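Local coordinates for protein 1-deoxy-D-xylulose 5-phosphate reductoisomerase (Moraxella catarrhalis, PDB 4ZQG) that catalyses the reductive rearrangement of 1-deoxy-D-xylulose 5-phosphate to 2-C-methyl-D-erythritol 4-phosphate in the MEP pathway, and binds NADH, magnesium and the inhibitor fosmidomycin, at residues 163-166 and 167-170; 358-361 and 362-366; 299-303 and 304-308. One frame throughout, in Å; residues are numbered along the deposited sequence.

Contact 1 of 3, residues 163-166 and 167-170; sequences CLPA and AIQA
Gln169 folds its side chain back along the residues that lead into its own helix. Its first two carbons meet carbonyl oxygens. Gln169 CB lies 3.3 Å from Ala166 O, and Gln169 CG lies 3.5 Å from Pro165 O. CG stands beside the backbone N and opposite the carbonyl carbon (chi1 -58°), which turns the chain toward the start of the helix; beyond CG it runs extended. The amide carbon Gln169 CD then reaches Leu164 O at 3.8 Å. At the tip the two amide atoms part. Gln169 OE1 passes 3.8 Å from Ala166 CA and accepts a hydrogen bond from Tyr290 OH. NE2 comes near Leu164 O, but the angle is poor for a bond, and its real partner is Tyr161 O in the preceding helix 155-162.

The backbone beneath is the first turn of helix 166-170. Pro165 takes the N-cap position. Pro165 O receives Gln169 N at 3.3 Å in the carbonyl plane, and a weak bond from Ile168 N besides. Ala170 N meets Ala166 O at 2.9 Å, in a bond bent little from straight (169°).

The other flank is apolar. Pro165 and Ile168 lie side by side and point the same way, with Pro165 CD 4.1 Å from Ile168 CD1. Leu164 CD1 meets Ile168 CG2 at 4.2 Å. Leu164 and Ile168 go on to Ile182 of strand 182-189, while Pro165 and Ile168 rest on Tyr180.

The short helix is therefore joined to the fold by two kinds of chemistry. Apolar side chains seat it on the mixed sheet. One amide, bonded at both its oxygen and its nitrogen, ties it to helix 155-162 and to Tyr290, and these two bonds fix how the amide is turned.

Contact 2 of 3, residues 358-361 and 362-366; sequences TDIA and VIVKA
Ala361 O accepts the hydrogen bond from Lys365 N at 3.1 Å. The donor is tilted slightly from the carbonyl plane. One residue position earlier on each side, the bond from Val364 N to Ile360 O is weak. Ile363 N bonds to Asp359 O at 3.2 Å, with an N-H...O angle of 164°.

Beta-branched side chains come close to the carbonyl oxygens of the turn before. Val364 CG1 is anti to its backbone N (chi1 178°), which leaves Val364 CG2 beside that N and 3.1 Å from Ile360 O. In Ile363 it is CG1 that lies beside the backbone N, and Ile363 CG1 reaches Asp359 O at 3.3 Å. Val362 CG2 lies 3.6 Å from Thr358 O.

This is an early part of the alpha-helix 359-368, which is amphipathic. Ile360, Ile363 and Val364 make its buried side. Ile360 faces Asn343, Ala346 and Val347 of helix 333-351, and it also touches Ile224 and Thr228 of helix 220-228. Val364 continues the same side onto Leu339, and Ile363 turns to Lys405 and Ile406 of helix 387-409. Val362 and Lys365 are exposed.

Direct side-chain packing within the helix is slight: Ile360 CG2 and Val364 CG2 stand 4.4 Å apart. Asp359 OD1 bonds to Cys356 N, which holds the carboxylate back toward the preceding loop.

Contact 3 of 3, residues 299-303 and 304-308; sequences MPLDL and YQLGS
Gln305 N bonds to Asp302 O at 3.1 Å. The N-H...O angle is 141°, and the donor sits above the carbonyl plane, off the lone pairs. This bond closes a beta turn with Leu303 and Tyr304 in its two central places. The carboxylate of Asp302 adds to it. Asp302 OD2 takes a weak bond from Tyr304 N at 3.2 Å, the link from a side chain to the second residue on that makes an Asx turn. CG of Asp302 is anti to its backbone N (chi1 175°), which carries the carboxylate forward to Tyr304. The other oxygen, Asp302 OD1, accepts from water 1 at 3.1 Å. Water 1 also donates to Gln305 OE1 at 3.3 Å and bridges the two side chains. It lies at the edge of the Tyr304 ring, in its plane.

Further out, the carboxylate stands steeply to that ring, with their planes 78° apart. The ring leads on to the partner: its OH bonds to Val252 O of the second subunit.

On another flank the leucines gather. Leu303 and Leu306 run side by side and point the same way, CD2 to CD2 at 3.6 Å. Leu301 crosses Leu306 at about a right angle, with CD1 to CD1 also 3.6 Å. Val259 touches both Leu301 and Leu306, while Leu301 and Leu303 meet Phe271 and Trp186 of the second subunit.

Gly307 and Ser308 pair antiparallel with a strand of the second subunit, so the sheet continues across the dimer interface. The chemistry is divided accordingly. The backbone bond closes the turn, and the Asp302 carboxylate and the bridging water support it on the polar flank. Leu301 and Leu303 carry the apolar flank to the second subunit, while Leu306 packs on them and on Val259.

From the N terminus, contact 1 comes first. It links helix 155-162 to helix 166-170, before the chain enters strand 182-189 of the mixed sheet. Contact 3 follows, in the loop between helix 281-289 and strand 307-311, where the chain meets the second subunit. Contact 2 comes last, within helix 359-368, which lies against helices 220-228, 320-331, 333-351 and 387-409. Each closes only a local turn, and the three lie in series with no nesting or crossing. None touches another. The nearest atoms of contacts 1 and 3 are about 13 Å apart, and those of contact 2 stay about 27 Å from either. Contacts 1 and 2 lie on opposite sides of the chain's centre.

Contact 1 of 3, residues 163-166 and 167-170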
# COMPACT_ATOMS: atom_id res chain seq x y z
N CYS A 163 -2.23 -0.45 -5.67
CA CYS A 163 -2.01 -1.52 -4.74
C CYS A 163 -2.18 -2.96 -5.32
O CYS A 163 -2.26 -3.94 -4.56
CB CYS A 163 -2.94 -1.30 -3.56
SG CYS A 163 -2.35 0.08 -2.53
N LEU A 164 -2.17 -3.10 -6.65
CA LEU A 164 -2.42 -4.36 -7.34
C LEU A 164 -1.16 -4.79 -8.08
O LEU A 164 -0.35 -3.96 -8.48
CB LEU A 164 -3.62 -4.23 -8.28
CG LEU A 164 -5.01 -4.35 -7.66
CD1 LEU A 164 -6.14 -4.08 -8.62
CD2 LEU A 164 -5.23 -5.77 -7.13
N PRO A 165 -0.94 -6.09 -8.24
CA PRO A 165 0.32 -6.43 -8.88
C PRO A 165 0.29 -5.98 -10.34
O PRO A 165 -0.79 -5.75 -10.88
CB PRO A 165 0.39 -7.96 -8.77
CG PRO A 165 -0.69 -8.38 -7.86
CD PRO A 165 -1.66 -7.27 -7.71
N ALA A 166 1.45 -5.91 -10.98
CA ALA A 166 1.55 -5.39 -12.35
C ALA A 166 0.65 -6.11 -13.35
O ALA A 166 -0.16 -5.48 -14.05
CB ALA A 166 2.97 -5.48 -12.83
N ALA A 167 0.79 -7.43 -13.40
CA ALA A 167 -0.02 -8.27 -14.27
C ALA A 167 -1.53 -7.98 -14.23
O ALA A 167 -2.21 -8.06 -15.28
CB ALA A 167 0.25 -9.71 -13.95
N ILE A 168 -2.04 -7.59 -13.06
CA ILE A 168 -3.49 -7.26 -12.91
C ILE A 168 -3.82 -5.82 -13.32
O ILE A 168 -4.97 -5.51 -13.65
CB ILE A 168 -3.96 -7.57 -11.46
CG1 ILE A 168 -3.61 -9.02 -11.13
CG2 ILE A 168 -5.45 -7.29 -11.29
CD1 ILE A 168 -4.24 -9.57 -9.87
N GLN A 169 -2.83 -4.94 -13.28
CA GLN A 169 -2.95 -3.59 -13.89
C GLN A 169 -3.03 -3.73 -15.42
O GLN A 169 -3.91 -3.18 -16.04
CB GLN A 169 -1.75 -2.70 -13.48
CG GLN A 169 -1.59 -2.54 -11.97
CD GLN A 169 -0.40 -1.71 -11.53
OE1 GLN A 169 0.64 -1.67 -12.17
NE2 GLN A 169 -0.53 -1.10 -10.36
N ALA A 170 -2.13 -4.54 -15.99
CA ALA A 170 -2.15 -4.86 -17.43
C ALA A 170 -3.46 -5.54 -17.85
O ALA A 170 -4.21 -5.01 -18.66
CB ALA A 170 -0.97 -5.73 -17.79

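Contact 2 of 3, residues 358-361 and 362-366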
# COMPACT_ATOMS: atom_id res chain seq x y z
N THR A 358 -32.88 13.54 1.81
CA THR A 358 -33.33 12.17 2.08
C THR A 358 -34.31 11.62 1.06
O THR A 358 -34.56 10.42 1.01
CB THR A 358 -34.04 12.10 3.43
OG1 THR A 358 -35.01 13.16 3.52
CG2 THR A 358 -33.05 12.24 4.55
N ASP A 359 -34.91 12.50 0.27
CA ASP A 359 -35.75 12.06 -0.83
C ASP A 359 -34.95 11.40 -1.96
O ASP A 359 -35.53 10.69 -2.76
CB ASP A 359 -36.61 13.23 -1.38
CG ASP A 359 -37.82 13.59 -0.49
OD1 ASP A 359 -38.36 14.71 -0.71
OD2 ASP A 359 -38.24 12.79 0.40
N ILE A 360 -33.64 11.61 -2.04
CA ILE A 360 -32.86 10.95 -3.08
C ILE A 360 -32.95 9.43 -2.96
O ILE A 360 -32.99 8.72 -3.96
CB ILE A 360 -31.38 11.43 -3.11
CG1 ILE A 360 -31.35 12.92 -3.51
CG2 ILE A 360 -30.53 10.57 -4.06
CD1 ILE A 360 -29.99 13.54 -3.69
N ALA A 361 -33.00 8.93 -1.73
CA ALA A 361 -33.08 7.48 -1.51
C ALA A 361 -34.41 6.91 -2.00
O ALA A 361 -34.45 5.87 -2.66
CB ALA A 361 -32.87 7.15 -0.04
N VAL A 362 -35.49 7.62 -1.66
CA VAL A 362 -36.86 7.18 -1.96
C VAL A 362 -37.10 7.05 -3.46
O VAL A 362 -37.68 6.10 -3.93
CB VAL A 362 -37.91 8.18 -1.42
CG1 VAL A 362 -39.29 7.54 -1.41
CG2 VAL A 362 -37.53 8.67 -0.02
N ILE A 363 -36.65 8.04 -4.20
CA ILE A 363 -36.85 8.13 -5.64
C ILE A 363 -36.14 7.00 -6.33
O ILE A 363 -36.69 6.40 -7.27
CB ILE A 363 -36.31 9.47 -6.21
CG1 ILE A 363 -37.12 10.66 -5.69
CG2 ILE A 363 -36.24 9.46 -7.74
CD1 ILE A 363 -38.62 10.48 -5.79
N VAL A 364 -34.92 6.73 -5.88
CA VAL A 364 -34.08 5.69 -6.47
C VAL A 364 -34.60 4.27 -6.19
O VAL A 364 -34.52 3.41 -7.07
CB VAL A 364 -32.60 5.81 -6.01
CG1 VAL A 364 -31.75 4.70 -6.60
CG2 VAL A 364 -32.01 7.15 -6.43
N LYS A 365 -35.13 4.02 -5.01
CA LYS A 365 -35.69 2.71 -4.74
C LYS A 365 -36.91 2.53 -5.59
O LYS A 365 -37.05 1.52 -6.32
CB LYS A 365 -36.07 2.57 -3.27
CG LYS A 365 -36.48 1.16 -2.90
CD LYS A 365 -37.03 1.05 -1.47
CE LYS A 365 -37.18 -0.42 -1.06
NZ LYS A 365 -37.87 -0.61 0.25
N ALA A 366 -37.77 3.55 -5.55
CA ALA A 366 -39.05 3.48 -6.24
C ALA A 366 -38.78 3.16 -7.69
O ALA A 366 -39.47 2.35 -8.29
CB ALA A 366 -39.83 4.78 -6.10

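Contact 3 of 3, residues 299-303 and 304-308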
# COMPACT_ATOMS: atom_id res chain seq x y z
N MET A 299 0.61 19.22 -1.81
CA MET A 299 1.32 19.34 -0.57
C MET A 299 1.27 17.96 0.08
O MET A 299 0.17 17.47 0.38
CB MET A 299 0.62 20.38 0.31
CG MET A 299 0.75 21.82 -0.19
SD MET A 299 -0.33 22.98 0.69
CE MET A 299 0.13 22.48 2.36
N PRO A 300 2.43 17.32 0.31
CA PRO A 300 2.33 15.90 0.75
C PRO A 300 1.77 15.77 2.13
O PRO A 300 1.84 16.69 2.93
CB PRO A 300 3.78 15.40 0.71
CG PRO A 300 4.55 16.44 -0.04
CD PRO A 300 3.83 17.74 0.18
N LEU A 301 1.16 14.64 2.39
CA LEU A 301 0.67 14.32 3.70
C LEU A 301 1.82 14.40 4.70
O LEU A 301 2.90 13.86 4.46
CB LEU A 301 0.08 12.91 3.65
CG LEU A 301 -0.67 12.42 4.88
CD1 LEU A 301 -1.80 13.33 5.31
CD2 LEU A 301 -1.20 11.06 4.56
N ASP A 302 1.59 15.06 5.83
CA ASP A 302 2.54 15.10 6.95
C ASP A 302 2.11 14.09 8.05
O ASP A 302 1.16 14.36 8.82
CB ASP A 302 2.61 16.50 7.53
CG ASP A 302 3.49 16.60 8.78
OD1 ASP A 302 3.32 17.57 9.50
OD2 ASP A 302 4.38 15.74 9.03
N LEU A 303 2.83 12.97 8.15
CA LEU A 303 2.44 11.90 9.06
C LEU A 303 2.56 12.31 10.51
O LEU A 303 1.83 11.83 11.34
CB LEU A 303 3.27 10.65 8.84
CG LEU A 303 3.20 10.05 7.46
CD1 LEU A 303 4.28 9.01 7.33
CD2 LEU A 303 1.84 9.46 7.20
N TYR A 304 3.47 13.20 10.82
CA TYR A 304 3.54 13.72 12.18
C TYR A 304 2.23 14.45 12.66
O TYR A 304 1.81 14.26 13.80
CB TYR A 304 4.82 14.57 12.38
CG TYR A 304 6.09 13.78 12.15
CD1 TYR A 304 6.15 12.41 12.41
CD2 TYR A 304 7.23 14.39 11.70
CE1 TYR A 304 7.32 11.67 12.21
CE2 TYR A 304 8.41 13.67 11.49
CZ TYR A 304 8.45 12.31 11.75
OH TYR A 304 9.57 11.58 11.53
N GLN A 305 1.54 15.17 11.77
CA GLN A 305 0.39 15.96 12.21
C GLN A 305 -0.95 15.27 11.94
O GLN A 305 -1.99 15.90 11.95
CB GLN A 305 0.44 17.36 11.60
CG GLN A 305 1.82 18.02 11.65
CD GLN A 305 2.21 18.68 12.98
OE1 GLN A 305 3.27 18.39 13.55
NE2 GLN A 305 1.36 19.59 13.45
N LEU A 306 -0.93 13.96 11.79
CA LEU A 306 -2.10 13.24 11.33
C LEU A 306 -3.13 13.17 12.44
O LEU A 306 -4.31 13.48 12.25
CB LEU A 306 -1.71 11.83 10.89
CG LEU A 306 -2.26 11.32 9.55
CD1 LEU A 306 -2.77 12.40 8.65
CD2 LEU A 306 -1.19 10.59 8.80
N GLY A 307 -2.67 12.76 13.60
CA GLY A 307 -3.53 12.64 14.75
C GLY A 307 -4.01 11.22 14.76
O GLY A 307 -3.19 10.31 14.86
N SER A 308 -5.31 11.03 14.62
CA SER A 308 -5.87 9.71 14.65
C SER A 308 -6.79 9.51 13.46
O SER A 308 -7.70 10.28 13.23
CB SER A 308 -6.62 9.50 15.96
OG SER A 308 -7.85 10.19 15.94
O HOH W 1 5.72 17.87 11.43